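Long-range contacts in CsuC (Acinetobacter baumannii, PDB 6FJY), which probably serves as the periplasmic chaperone of archaic chaperone-usher Csu pili, holding the tip adhesin CsuE in a pre-assembly complex by donor-strand complementation: residues 11-16 / 127-132; 20-25 / 69-74; 38-43 / 194-199; 86-91 / 120-125; 164-169 / 200-205. All coordinates share one frame; numbering follows the deposited sequence.

Contact 1: 11-16 / 127-132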
# COMPACT_ATOMS: atom_id res chain seq x y z
N LYS A 11 3.32 3.48 -6.32
CA LYS A 11 4.09 3.66 -7.55
C LYS A 11 3.15 4.11 -8.66
O LYS A 11 1.94 3.87 -8.61
CB LYS A 11 4.86 2.40 -7.98
CG LYS A 11 4.32 1.06 -7.50
CD LYS A 11 3.01 0.66 -8.13
CE LYS A 11 2.48 -0.61 -7.44
NZ LYS A 11 1.15 -1.10 -7.96
N ILE A 12 3.74 4.78 -9.65
CA ILE A 12 3.05 5.29 -10.82
C ILE A 12 3.69 4.63 -12.04
O ILE A 12 4.86 4.89 -12.34
CB ILE A 12 3.15 6.82 -10.92
CG1 ILE A 12 2.88 7.45 -9.54
CG2 ILE A 12 2.17 7.36 -11.96
CD1 ILE A 12 2.91 8.97 -9.53
N GLU A 13 2.95 3.77 -12.73
CA GLU A 13 3.51 3.05 -13.86
C GLU A 13 3.69 3.99 -15.06
O GLU A 13 3.21 5.14 -15.07
CB GLU A 13 2.63 1.85 -14.22
CG GLU A 13 2.40 0.87 -13.06
CD GLU A 13 3.60 0.06 -12.68
OE1 GLU A 13 4.62 0.11 -13.41
OE2 GLU A 13 3.53 -0.66 -11.66
N ALA A 14 4.39 3.48 -16.08
CA ALA A 14 4.72 4.31 -17.24
C ALA A 14 3.47 4.77 -17.98
O ALA A 14 3.43 5.90 -18.47
CB ALA A 14 5.65 3.55 -18.19
N ASN A 15 2.44 3.93 -18.05
CA ASN A 15 1.22 4.29 -18.76
C ASN A 15 0.16 4.92 -17.86
O ASN A 15 -0.98 5.11 -18.29
CB ASN A 15 0.63 3.07 -19.48
CG ASN A 15 0.29 1.94 -18.53
OD1 ASN A 15 0.22 2.11 -17.31
ND2 ASN A 15 0.06 0.76 -19.09
N GLU A 16 0.51 5.22 -16.61
CA GLU A 16 -0.39 5.88 -15.67
C GLU A 16 0.05 7.32 -15.45
O GLU A 16 1.24 7.59 -15.25
CB GLU A 16 -0.41 5.14 -14.32
CG GLU A 16 -1.06 3.76 -14.35
CD GLU A 16 -0.93 3.04 -13.02
OE1 GLU A 16 -0.26 3.58 -12.11
OE2 GLU A 16 -1.50 1.95 -12.87
N ILE A 127 9.74 0.48 -18.60
CA ILE A 127 10.14 -0.05 -17.30
C ILE A 127 8.99 0.17 -16.32
O ILE A 127 8.26 1.15 -16.43
CB ILE A 127 11.44 0.62 -16.82
CG1 ILE A 127 11.97 -0.04 -15.55
CG2 ILE A 127 11.22 2.12 -16.60
CD1 ILE A 127 13.36 0.45 -15.15
N GLY A 128 8.82 -0.78 -15.39
CA GLY A 128 7.73 -0.74 -14.44
C GLY A 128 8.14 -1.21 -13.06
O GLY A 128 9.30 -1.54 -12.81
N SER A 129 7.14 -1.23 -12.16
CA SER A 129 7.34 -1.67 -10.78
C SER A 129 7.57 -3.17 -10.69
O SER A 129 8.24 -3.65 -9.77
CB SER A 129 6.13 -1.30 -9.93
OG SER A 129 4.95 -1.95 -10.42
N GLY A 130 6.97 -3.94 -11.60
CA GLY A 130 7.01 -5.38 -11.53
C GLY A 130 6.03 -6.00 -10.56
O GLY A 130 6.04 -7.23 -10.40
N LEU A 131 5.19 -5.20 -9.89
CA LEU A 131 4.21 -5.75 -8.97
C LEU A 131 2.87 -6.04 -9.64
O LEU A 131 1.99 -6.63 -9.01
CB LEU A 131 4.00 -4.78 -7.79
CG LEU A 131 5.25 -4.45 -6.96
CD1 LEU A 131 4.90 -3.80 -5.64
CD2 LEU A 131 6.11 -5.68 -6.74
N THR A 132 2.71 -5.65 -10.91
CA THR A 132 1.54 -5.99 -11.70
C THR A 132 1.97 -6.88 -12.86
O THR A 132 3.14 -6.88 -13.26
CB THR A 132 0.83 -4.73 -12.23
OG1 THR A 132 1.61 -4.13 -13.27
CG2 THR A 132 0.65 -3.71 -11.12

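Contact 2: 20-25 / 69-74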
# COMPACT_ATOMS: atom_id res chain seq x y z
N ALA A 20 -3.19 6.83 -6.51
CA ALA A 20 -3.95 7.30 -5.36
C ALA A 20 -3.44 6.65 -4.08
O ALA A 20 -3.04 5.48 -4.07
CB ALA A 20 -5.45 7.00 -5.53
N VAL A 21 -3.46 7.43 -3.00
CA VAL A 21 -3.22 6.94 -1.65
C VAL A 21 -4.41 7.35 -0.81
O VAL A 21 -4.91 8.48 -0.94
CB VAL A 21 -1.90 7.49 -1.06
CG1 VAL A 21 -1.80 7.11 0.41
CG2 VAL A 21 -0.69 6.93 -1.83
N TRP A 22 -4.91 6.43 0.01
CA TRP A 22 -6.10 6.68 0.80
C TRP A 22 -5.72 7.14 2.19
O TRP A 22 -4.78 6.64 2.80
CB TRP A 22 -6.98 5.43 0.86
CG TRP A 22 -7.52 5.09 -0.48
CD1 TRP A 22 -7.13 4.06 -1.27
CD2 TRP A 22 -8.53 5.80 -1.21
NE1 TRP A 22 -7.84 4.07 -2.45
CE2 TRP A 22 -8.71 5.13 -2.43
CE3 TRP A 22 -9.31 6.92 -0.93
CZ2 TRP A 22 -9.63 5.55 -3.39
CZ3 TRP A 22 -10.24 7.33 -1.88
CH2 TRP A 22 -10.38 6.65 -3.10
N LEU A 23 -6.46 8.14 2.68
CA LEU A 23 -6.32 8.67 4.03
C LEU A 23 -7.66 8.46 4.72
O LEU A 23 -8.66 9.05 4.31
CB LEU A 23 -5.98 10.15 3.98
CG LEU A 23 -4.60 10.46 3.40
CD1 LEU A 23 -4.33 11.96 3.40
CD2 LEU A 23 -3.51 9.68 4.13
N GLN A 24 -7.67 7.64 5.77
CA GLN A 24 -8.90 7.28 6.45
C GLN A 24 -8.74 7.43 7.96
O GLN A 24 -7.80 6.89 8.55
CB GLN A 24 -9.31 5.86 6.06
CG GLN A 24 -10.71 5.46 6.54
CD GLN A 24 -11.19 4.22 5.83
OE1 GLN A 24 -10.47 3.64 5.02
NE2 GLN A 24 -12.42 3.81 6.12
N ASN A 25 -9.65 8.19 8.57
CA ASN A 25 -9.72 8.39 10.01
C ASN A 25 -10.80 7.47 10.57
O ASN A 25 -11.99 7.70 10.34
CB ASN A 25 -10.02 9.85 10.35
CG ASN A 25 -9.93 10.15 11.83
OD1 ASN A 25 -10.22 9.31 12.69
ND2 ASN A 25 -9.56 11.38 12.15
N LYS A 69 -12.88 9.49 4.62
CA LYS A 69 -11.93 8.81 3.75
C LYS A 69 -11.64 9.75 2.59
O LYS A 69 -12.53 10.09 1.81
CB LYS A 69 -12.50 7.47 3.26
CG LYS A 69 -11.55 6.65 2.41
CD LYS A 69 -12.19 5.34 2.02
CE LYS A 69 -11.30 4.53 1.08
NZ LYS A 69 -11.97 3.24 0.66
N HIS A 70 -10.40 10.23 2.52
CA HIS A 70 -9.99 11.13 1.45
C HIS A 70 -9.01 10.41 0.53
O HIS A 70 -8.26 9.53 0.95
CB HIS A 70 -9.32 12.39 2.01
CG HIS A 70 -10.23 13.28 2.80
ND1 HIS A 70 -10.15 14.66 2.75
CD2 HIS A 70 -11.22 12.99 3.69
CE1 HIS A 70 -11.07 15.18 3.54
NE2 HIS A 70 -11.73 14.19 4.12
N MET A 71 -9.04 10.78 -0.74
CA MET A 71 -8.04 10.30 -1.68
C MET A 71 -6.93 11.34 -1.79
O MET A 71 -7.19 12.54 -1.81
CB MET A 71 -8.65 9.98 -3.05
CG MET A 71 -7.68 9.33 -4.03
SD MET A 71 -8.38 9.14 -5.65
CE MET A 71 -8.18 10.74 -6.15
N LEU A 72 -5.69 10.85 -1.76
CA LEU A 72 -4.51 11.65 -2.04
C LEU A 72 -4.06 11.28 -3.45
O LEU A 72 -3.60 10.16 -3.69
CB LEU A 72 -3.42 11.39 -1.00
CG LEU A 72 -2.00 11.86 -1.31
CD1 LEU A 72 -1.92 13.37 -1.60
CD2 LEU A 72 -1.09 11.50 -0.15
N ARG A 73 -4.26 12.20 -4.37
CA ARG A 73 -3.90 12.03 -5.77
C ARG A 73 -2.44 12.44 -5.96
O ARG A 73 -2.05 13.54 -5.56
CB ARG A 73 -4.81 12.89 -6.63
CG ARG A 73 -5.08 12.40 -8.01
CD ARG A 73 -6.01 13.37 -8.72
NE ARG A 73 -7.42 13.03 -8.50
CZ ARG A 73 -8.07 12.08 -9.15
NH1 ARG A 73 -7.43 11.34 -10.06
NH2 ARG A 73 -9.35 11.85 -8.89
N LEU A 74 -1.64 11.54 -6.53
CA LEU A 74 -0.26 11.83 -6.89
C LEU A 74 -0.16 11.82 -8.41
O LEU A 74 -0.22 10.75 -9.02
CB LEU A 74 0.70 10.83 -6.27
CG LEU A 74 0.56 10.65 -4.76
CD1 LEU A 74 1.50 9.59 -4.28
CD2 LEU A 74 0.85 11.98 -4.09

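Contact 3: 38-43 / 194-199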
# COMPACT_ATOMS: atom_id res chain seq x y z
N PHE A 38 8.89 14.75 -2.05
CA PHE A 38 10.27 15.15 -2.26
C PHE A 38 10.94 14.18 -3.23
O PHE A 38 10.62 12.99 -3.26
CB PHE A 38 11.04 15.17 -0.94
CG PHE A 38 10.57 16.22 0.02
CD1 PHE A 38 11.12 17.50 -0.01
CD2 PHE A 38 9.57 15.96 0.94
CE1 PHE A 38 10.69 18.47 0.87
CE2 PHE A 38 9.13 16.93 1.82
CZ PHE A 38 9.69 18.18 1.79
N LYS A 39 11.87 14.72 -4.02
CA LYS A 39 12.70 13.88 -4.85
C LYS A 39 13.79 13.27 -3.99
O LYS A 39 14.32 13.91 -3.08
CB LYS A 39 13.30 14.68 -6.00
CG LYS A 39 13.72 13.83 -7.19
CD LYS A 39 13.86 14.69 -8.44
CE LYS A 39 14.14 13.84 -9.69
NZ LYS A 39 14.24 14.69 -10.92
N TRP A 40 14.09 12.00 -4.26
CA TRP A 40 14.95 11.18 -3.42
C TRP A 40 16.12 10.70 -4.26
O TRP A 40 15.93 10.03 -5.28
CB TRP A 40 14.14 10.01 -2.87
CG TRP A 40 14.88 9.02 -2.03
CD1 TRP A 40 16.09 9.17 -1.44
CD2 TRP A 40 14.42 7.70 -1.70
NE1 TRP A 40 16.42 8.02 -0.76
CE2 TRP A 40 15.41 7.10 -0.90
CE3 TRP A 40 13.26 6.97 -2.01
CZ2 TRP A 40 15.29 5.81 -0.41
CZ3 TRP A 40 13.15 5.68 -1.52
CH2 TRP A 40 14.16 5.11 -0.72
N ASN A 41 17.34 11.02 -3.83
CA ASN A 41 18.54 10.59 -4.53
C ASN A 41 19.55 10.14 -3.49
O ASN A 41 19.39 10.41 -2.30
CB ASN A 41 19.14 11.68 -5.42
CG ASN A 41 19.62 12.90 -4.63
OD1 ASN A 41 20.73 12.90 -4.09
ND2 ASN A 41 18.80 13.94 -4.58
N GLN A 42 20.55 9.39 -3.94
CA GLN A 42 21.62 9.01 -3.03
C GLN A 42 22.96 9.54 -3.54
O GLN A 42 23.95 8.81 -3.64
CB GLN A 42 21.65 7.49 -2.84
CG GLN A 42 20.45 6.95 -2.04
CD GLN A 42 20.41 5.43 -1.96
OE1 GLN A 42 20.91 4.73 -2.83
NE2 GLN A 42 19.81 4.91 -0.90
N ASP A 43 23.01 10.85 -3.78
CA ASP A 43 24.22 11.53 -4.19
C ASP A 43 25.01 11.90 -2.95
O ASP A 43 24.45 12.28 -1.92
CB ASP A 43 23.89 12.77 -5.02
CG ASP A 43 23.29 12.42 -6.38
OD1 ASP A 43 23.59 11.33 -6.90
OD2 ASP A 43 22.50 13.24 -6.90
N PHE A 194 16.03 -2.09 7.40
CA PHE A 194 16.15 -2.19 5.96
C PHE A 194 17.26 -1.27 5.49
O PHE A 194 17.80 -0.46 6.25
CB PHE A 194 14.82 -1.86 5.25
CG PHE A 194 14.32 -0.46 5.50
CD1 PHE A 194 14.76 0.60 4.71
CD2 PHE A 194 13.36 -0.21 6.47
CE1 PHE A 194 14.28 1.90 4.93
CE2 PHE A 194 12.88 1.08 6.68
CZ PHE A 194 13.34 2.14 5.91
N GLY A 195 17.61 -1.41 4.21
CA GLY A 195 18.49 -0.48 3.55
C GLY A 195 18.14 -0.34 2.09
O GLY A 195 17.96 -1.34 1.39
N TYR A 196 18.08 0.90 1.61
CA TYR A 196 17.74 1.19 0.22
C TYR A 196 19.02 1.46 -0.55
O TYR A 196 19.88 2.23 -0.09
CB TYR A 196 16.82 2.41 0.11
CG TYR A 196 15.35 2.12 0.27
CD1 TYR A 196 14.58 1.67 -0.81
CD2 TYR A 196 14.73 2.30 1.50
CE1 TYR A 196 13.22 1.39 -0.64
CE2 TYR A 196 13.39 2.02 1.68
CZ TYR A 196 12.63 1.58 0.60
OH TYR A 196 11.30 1.32 0.79
N VAL A 197 19.18 0.78 -1.68
CA VAL A 197 20.20 1.14 -2.67
C VAL A 197 19.45 1.50 -3.94
O VAL A 197 18.98 0.63 -4.68
CB VAL A 197 21.20 0.01 -2.90
CG1 VAL A 197 22.36 0.51 -3.75
CG2 VAL A 197 21.71 -0.51 -1.58
N LEU A 198 19.34 2.79 -4.21
CA LEU A 198 18.58 3.26 -5.35
C LEU A 198 19.29 2.90 -6.65
O LEU A 198 20.50 2.65 -6.69
CB LEU A 198 18.37 4.78 -5.26
CG LEU A 198 17.46 5.29 -4.14
CD1 LEU A 198 17.41 6.79 -4.15
CD2 LEU A 198 16.03 4.72 -4.27
N SER A 199 18.51 2.88 -7.73
CA SER A 199 19.02 2.58 -9.06
C SER A 199 20.14 3.53 -9.46
O SER A 199 20.05 4.75 -9.25
CB SER A 199 17.89 2.67 -10.08
OG SER A 199 17.47 4.02 -10.17

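Contact 4: 86-91 / 120-125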
# COMPACT_ATOMS: atom_id res chain seq x y z
N GLN A 86 12.27 6.78 -11.28
CA GLN A 86 12.46 7.97 -10.45
C GLN A 86 11.96 7.71 -9.03
O GLN A 86 10.87 7.15 -8.83
CB GLN A 86 11.72 9.18 -11.02
CG GLN A 86 12.09 9.55 -12.43
CD GLN A 86 13.48 10.15 -12.56
OE1 GLN A 86 14.14 10.45 -11.56
NE2 GLN A 86 13.92 10.32 -13.79
N SER A 87 12.77 8.10 -8.06
CA SER A 87 12.52 7.84 -6.65
C SER A 87 12.06 9.12 -5.97
O SER A 87 12.55 10.21 -6.27
CB SER A 87 13.78 7.31 -5.98
OG SER A 87 14.27 6.19 -6.70
N TYR A 88 11.11 8.98 -5.05
CA TYR A 88 10.56 10.11 -4.32
C TYR A 88 10.23 9.64 -2.91
O TYR A 88 10.12 8.44 -2.64
CB TYR A 88 9.29 10.66 -4.97
CG TYR A 88 9.43 11.05 -6.41
CD1 TYR A 88 9.27 10.10 -7.42
CD2 TYR A 88 9.66 12.36 -6.78
CE1 TYR A 88 9.37 10.44 -8.75
CE2 TYR A 88 9.75 12.72 -8.12
CZ TYR A 88 9.61 11.75 -9.09
OH TYR A 88 9.72 12.09 -10.41
N ARG A 89 10.02 10.59 -2.00
CA ARG A 89 9.52 10.29 -0.66
C ARG A 89 8.22 11.05 -0.50
O ARG A 89 8.19 12.27 -0.69
CB ARG A 89 10.49 10.70 0.45
CG ARG A 89 11.86 10.01 0.43
CD ARG A 89 11.86 8.51 0.67
NE ARG A 89 11.34 8.13 1.97
CZ ARG A 89 11.49 6.92 2.49
NH1 ARG A 89 12.14 5.97 1.83
NH2 ARG A 89 10.96 6.65 3.68
N LEU A 90 7.15 10.32 -0.19
CA LEU A 90 5.88 10.92 0.21
C LEU A 90 5.94 11.17 1.71
O LEU A 90 6.23 10.25 2.49
CB LEU A 90 4.72 9.99 -0.14
CG LEU A 90 3.36 10.33 0.46
CD1 LEU A 90 2.91 11.69 0.03
CD2 LEU A 90 2.33 9.27 0.12
N ILE A 91 5.70 12.42 2.12
CA ILE A 91 5.75 12.82 3.53
C ILE A 91 4.38 13.36 3.93
O ILE A 91 3.97 14.44 3.46
CB ILE A 91 6.84 13.85 3.82
CG1 ILE A 91 8.22 13.36 3.39
CG2 ILE A 91 6.85 14.15 5.31
CD1 ILE A 91 8.70 12.19 4.16
N LEU A 120 8.07 6.28 -2.81
CA LEU A 120 7.24 6.45 -3.99
C LEU A 120 8.12 6.34 -5.23
O LEU A 120 9.18 6.97 -5.30
CB LEU A 120 6.55 7.81 -3.94
CG LEU A 120 5.75 8.15 -5.18
CD1 LEU A 120 4.53 7.20 -5.35
CD2 LEU A 120 5.34 9.58 -5.11
N PHE A 121 7.70 5.52 -6.19
CA PHE A 121 8.46 5.33 -7.42
C PHE A 121 7.60 5.57 -8.64
O PHE A 121 6.49 5.05 -8.74
CB PHE A 121 9.06 3.93 -7.50
CG PHE A 121 10.01 3.63 -6.39
CD1 PHE A 121 11.30 4.11 -6.44
CD2 PHE A 121 9.61 2.86 -5.30
CE1 PHE A 121 12.20 3.84 -5.41
CE2 PHE A 121 10.50 2.60 -4.28
CZ PHE A 121 11.80 3.08 -4.34
N ALA A 122 8.14 6.31 -9.60
CA ALA A 122 7.49 6.56 -10.87
C ALA A 122 8.39 6.12 -12.03
O ALA A 122 9.62 6.18 -11.95
CB ALA A 122 7.10 8.04 -11.01
N TYR A 123 7.75 5.66 -13.11
CA TYR A 123 8.44 4.93 -14.16
C TYR A 123 8.27 5.62 -15.50
O TYR A 123 7.16 6.01 -15.87
CB TYR A 123 7.94 3.47 -14.23
CG TYR A 123 8.33 2.72 -12.99
CD1 TYR A 123 9.58 2.13 -12.89
CD2 TYR A 123 7.47 2.66 -11.89
CE1 TYR A 123 9.95 1.46 -11.73
CE2 TYR A 123 7.84 1.99 -10.72
CZ TYR A 123 9.08 1.41 -10.64
OH TYR A 123 9.47 0.75 -9.51
N GLY A 124 9.39 5.77 -16.20
CA GLY A 124 9.37 6.15 -17.59
C GLY A 124 9.05 4.97 -18.48
O GLY A 124 8.84 3.84 -18.02
N LYS A 125 9.03 5.23 -19.78
CA LYS A 125 8.59 4.24 -20.75
C LYS A 125 9.52 3.04 -20.76
O LYS A 125 10.74 3.18 -20.67
CB LYS A 125 8.53 4.86 -22.14
CG LYS A 125 7.57 6.03 -22.25
CD LYS A 125 6.19 5.68 -21.72
CE LYS A 125 5.50 4.62 -22.57
NZ LYS A 125 4.16 4.27 -22.04

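Contact 5: 164-169 / 200-205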
# COMPACT_ATOMS: atom_id res chain seq x y z
N TYR A 164 30.20 0.04 1.50
CA TYR A 164 29.69 0.71 0.31
C TYR A 164 28.91 -0.29 -0.53
O TYR A 164 29.41 -1.39 -0.80
CB TYR A 164 30.84 1.30 -0.51
CG TYR A 164 31.58 2.48 0.11
CD1 TYR A 164 32.41 2.30 1.22
CD2 TYR A 164 31.49 3.75 -0.43
CE1 TYR A 164 33.09 3.37 1.78
CE2 TYR A 164 32.17 4.82 0.12
CZ TYR A 164 32.97 4.63 1.22
OH TYR A 164 33.64 5.70 1.76
N LEU A 165 27.70 0.09 -0.94
CA LEU A 165 26.88 -0.73 -1.82
C LEU A 165 26.57 0.07 -3.07
O LEU A 165 26.13 1.22 -2.99
CB LEU A 165 25.58 -1.15 -1.12
CG LEU A 165 25.52 -2.54 -0.50
CD1 LEU A 165 26.87 -2.99 -0.04
CD2 LEU A 165 24.52 -2.56 0.65
N LYS A 166 26.79 -0.53 -4.23
CA LYS A 166 26.53 0.12 -5.50
C LYS A 166 25.46 -0.65 -6.26
O LYS A 166 25.46 -1.88 -6.26
CB LYS A 166 27.80 0.24 -6.36
CG LYS A 166 27.55 0.89 -7.71
CD LYS A 166 28.80 0.96 -8.57
CE LYS A 166 29.83 1.93 -8.04
NZ LYS A 166 31.09 1.81 -8.84
N ASN A 167 24.54 0.08 -6.86
CA ASN A 167 23.51 -0.49 -7.71
C ASN A 167 23.75 -0.01 -9.13
O ASN A 167 23.67 1.19 -9.41
CB ASN A 167 22.12 -0.07 -7.22
CG ASN A 167 21.02 -0.90 -7.81
OD1 ASN A 167 21.22 -1.58 -8.82
ND2 ASN A 167 19.84 -0.85 -7.20
N ASN A 168 24.03 -0.95 -10.03
CA ASN A 168 24.21 -0.68 -11.46
C ASN A 168 22.96 -0.97 -12.27
O ASN A 168 22.98 -0.83 -13.50
CB ASN A 168 25.40 -1.46 -11.99
CG ASN A 168 26.67 -1.10 -11.27
OD1 ASN A 168 27.04 0.07 -11.18
ND2 ASN A 168 27.34 -2.11 -10.72
N GLY A 169 21.90 -1.47 -11.63
CA GLY A 169 20.65 -1.72 -12.30
C GLY A 169 19.75 -0.49 -12.35
O GLY A 169 19.99 0.52 -11.69
N ASN A 200 21.18 2.98 -10.07
CA ASN A 200 22.31 3.77 -10.57
C ASN A 200 22.86 4.69 -9.48
O ASN A 200 23.09 5.89 -9.69
CB ASN A 200 21.90 4.57 -11.82
CG ASN A 200 21.21 3.71 -12.87
OD1 ASN A 200 21.86 2.95 -13.59
ND2 ASN A 200 19.90 3.84 -12.97
N SER A 201 23.05 4.12 -8.30
CA SER A 201 23.47 4.89 -7.14
C SER A 201 24.41 4.05 -6.29
O SER A 201 24.49 2.83 -6.43
CB SER A 201 22.27 5.33 -6.29
OG SER A 201 21.31 6.03 -7.08
N THR A 202 25.12 4.73 -5.39
CA THR A 202 25.98 4.09 -4.40
C THR A 202 25.71 4.74 -3.05
O THR A 202 25.55 5.97 -2.97
CB THR A 202 27.48 4.23 -4.76
OG1 THR A 202 27.75 3.61 -6.02
CG2 THR A 202 28.37 3.59 -3.67
N VAL A 203 25.62 3.92 -2.00
CA VAL A 203 25.46 4.40 -0.64
C VAL A 203 26.43 3.68 0.27
O VAL A 203 26.95 2.61 -0.06
CB VAL A 203 24.02 4.23 -0.10
CG1 VAL A 203 23.22 5.47 -0.38
CG2 VAL A 203 23.37 3.01 -0.69
N LYS A 204 26.67 4.26 1.44
CA LYS A 204 27.58 3.70 2.43
C LYS A 204 26.91 3.61 3.79
O LYS A 204 26.01 4.40 4.11
CB LYS A 204 28.89 4.49 2.52
CG LYS A 204 28.75 6.00 2.60
CD LYS A 204 30.14 6.64 2.58
CE LYS A 204 30.09 8.15 2.69
NZ LYS A 204 31.47 8.73 2.71
N PHE A 205 27.35 2.65 4.60
CA PHE A 205 26.75 2.43 5.91
C PHE A 205 27.82 2.39 6.99
O PHE A 205 29.00 2.66 6.73
CB PHE A 205 25.99 1.11 5.92
CG PHE A 205 24.74 1.11 5.10
CD1 PHE A 205 24.02 2.27 4.90
CD2 PHE A 205 24.30 -0.06 4.50
CE1 PHE A 205 22.86 2.27 4.13
CE2 PHE A 205 23.15 -0.07 3.73
CZ PHE A 205 22.43 1.10 3.54

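Contact 1: 11-16 / 127-132
E13 reaches across to S129 from the start of a type I beta turn, E13 to E16. The turn follows strand 11-12 of the N-terminal Ig-like domain. It faces the loop that leads from strand 109-123 to helix 133-140. The E13 carboxylate accepts one bond from the loop backbone. S129 N donates to E13 OE1 at 3.1 Å, nearly straight at 162°, on the syn lone pair of that oxygen. The side chain bends at chi2 (-72°), which brings the carboxylate to the backbone of G128 and S129. OE1 also lies 3.4 Å from G128 CA. The other oxygen, OE2, is modelled too close to S129 OG, so the details there are doubtful. The backbone of E13 is held within its own segment: E13 N donates to E16 OE1 at 3.3 Å, from above the E16 carboxylate plane. K11 supplies the apolar part. Its chi1 of 25° is far from a staggered value, and the chain bends at chi2 before running on extended. This lays CG 3.8 Å from S129 CB and carries the end past L131 to T132. T132 is the N-cap residue of helix 133-140, and its OG1 bonds to S135 OG. G128 N is held by N139 OD1 of the same helix. A14 CB touches I127 O at 4.0 Å. K11 NZ stops 4.1 Å from T132 CG2, the methyl of the N-cap residue.

Contact 2: 20-25 / 69-74
Strands 20-25 and 69-74 run antiparallel, with axes 4.5 Å apart and directions at 153°. They are neighbours in the N-terminal Ig-like beta sandwich of this PapD-type chaperone. V21 pairs with L72 and L23 with H70, each through two backbone bonds; the shortest is L72 N to V21 O at 2.6 Å. Side chains alternate between the two faces. V21, L23, H70 and L72 share one face. There V21 CB meets L72 CD2 at 4.2 Å, while L72 reaches I35 and L23 reaches V33. The other face carries A20, W22, Q24, K69 and M71, and the W22 indole is clamped there. K69 crosses one side of the ring. Its CG is anti to the backbone N (chi1 -176°), and the extended chain carries CE over the six-membered ring, 4.1 Å from its centroid. K69 NZ continues over the same face in a cation-pi contact, 4.8 Å from the centroid. M71 takes the opposite face, with CG 4.0 Å from the centroid and CB 3.3 Å from W22 CZ3. The M71 chain bends at chi3. Its sulfur makes an oblique Met-aromatic contact with W22, and M71 SD also lies 3.6 Å from A20 CB.

Contact 3: 38-43 / 194-199
Q42 sends a side-chain amide to the backbone of 194-199, and both ends of the amide are bonded. L198 N donates to Q42 OE1 at 2.9 Å, from well above the carbonyl plane. Q42 NE2 donates to Y196 O at 2.8 Å, with the acceptor close to the amide plane. The same nitrogen also bonds D47 OD1, so three bonds fix the rotation of the amide. Its chain is extended beyond CG. In the aromatic contact, the edge of the W40 six-membered ring meets the face of Y196 at 77°, a T-shaped pair, with W40 CH2 3.4 Å from Y196 CG. These residues join the N-terminal Ig-like domain, through the end of strand 31-41, to the second domain, as in two-domain PapD-like chaperones. W40 NE1 is bonded to D47, and Y196 OH to R174 and to the backbone of the other protein chain. Among the apolar contacts, L198 CD1 sits over the W40 five-membered ring, 3.7 Å from the centroid, in a CH-pi contact. W40 chi1 of 177° sends the indole toward 194-199, and chi2 of 17° turns its face to this methyl. L198 CD1 also packs on Q42 CG at 3.7 Å.

Contact 4: 86-91 / 120-125
The F121 ring has S87 at its edge: S87 OG lies 3.4 Å from F121 CE1. F172 stacks on this ring. The Y88 ring belongs to the other face of the sheet. L120 O lies in its plane at the edge, 3.8 Å from Y88 CD1, and A122 CB approaches obliquely, 4.0 Å from Y88 CE1. Y88 CB also meets L120 CB at 4.1 Å. Y88 OH is tied to E54. Between these two faces, strands 85-95 and 109-123 pair antiparallel in the N-terminal Ig-like domain. Q86 with A122 and Y88 with L120 are the hydrogen-bonded pairs. Y88 N to L120 O is the most bent of the four bonds, at 139°. L120 N reaches Y88 O at 3.0 Å, from above the carbonyl plane. R89 points away from 120-125; its NH2 bonds S117 OG and meets the backbone of the other protein chain, consistent with a chaperone anchoring its subunit. Backbone bonds set the register, and the S87 hydroxyl keeps the F121 face from being purely apolar.

Contact 5: 164-169 / 200-205
N200 and S201 both face N167, which makes a G1 beta bulge. N200 has a left-handed backbone (phi 52°, psi 46°). One bond here is strong: N167 N to S201 O at 2.8 Å, almost straight at 177°. The return bond from S201 N to N167 O is weak, as is that from N200 N to G169 O. N167 OD1 also accepts from G169 N at 2.9 Å, forming an Asx turn just past the strand, and V148 N gives it a further bond. Farther along, L165 and V203 pair through two backbone bonds. Y164 and K204 lie side by side. K204 CB sits over the centre of the tyrosine ring, 4.0 Å from the centroid, and K204 CD lies 3.7 Å from Y164 CE2. T202 OG1 touches K166 CG at 3.2 Å. On the opposite face L165 CD2 meets F205 CE2 at 4.2 Å. Strand 201-204 is outermost in its five-stranded sheet within this chain. The G1 bulge ends its antiparallel pairing with strand 162-167 in the second domain, probably Ig-like as in PapD-type chaperones.

How the contacts relate
Contacts 1, 2 and 4 lie in or beside the N-terminal domain, and contact 5 lies in the second domain. Contact 3 bridges the two. Its centre is 10 Å from that of contact 4 and 9 Å from that of contact 5. W40 N lies 3.1 Å from S87 O, a probable hydrogen bond, and V197 O bonds N167 ND2 at 3.0 Å. Strand 11-12 joins contact 1 to contact 4 through I12 N and F121 O, 2.9 Å apart. Contacts 2 and 4 meet in the sandwich interior, L74 CD1 being 3.9 Å from L120 CD2. Contacts 2 and 5 are 33 Å apart between centres. The other protein chain is met by R89, Y196 and F194, and weakly by Q24.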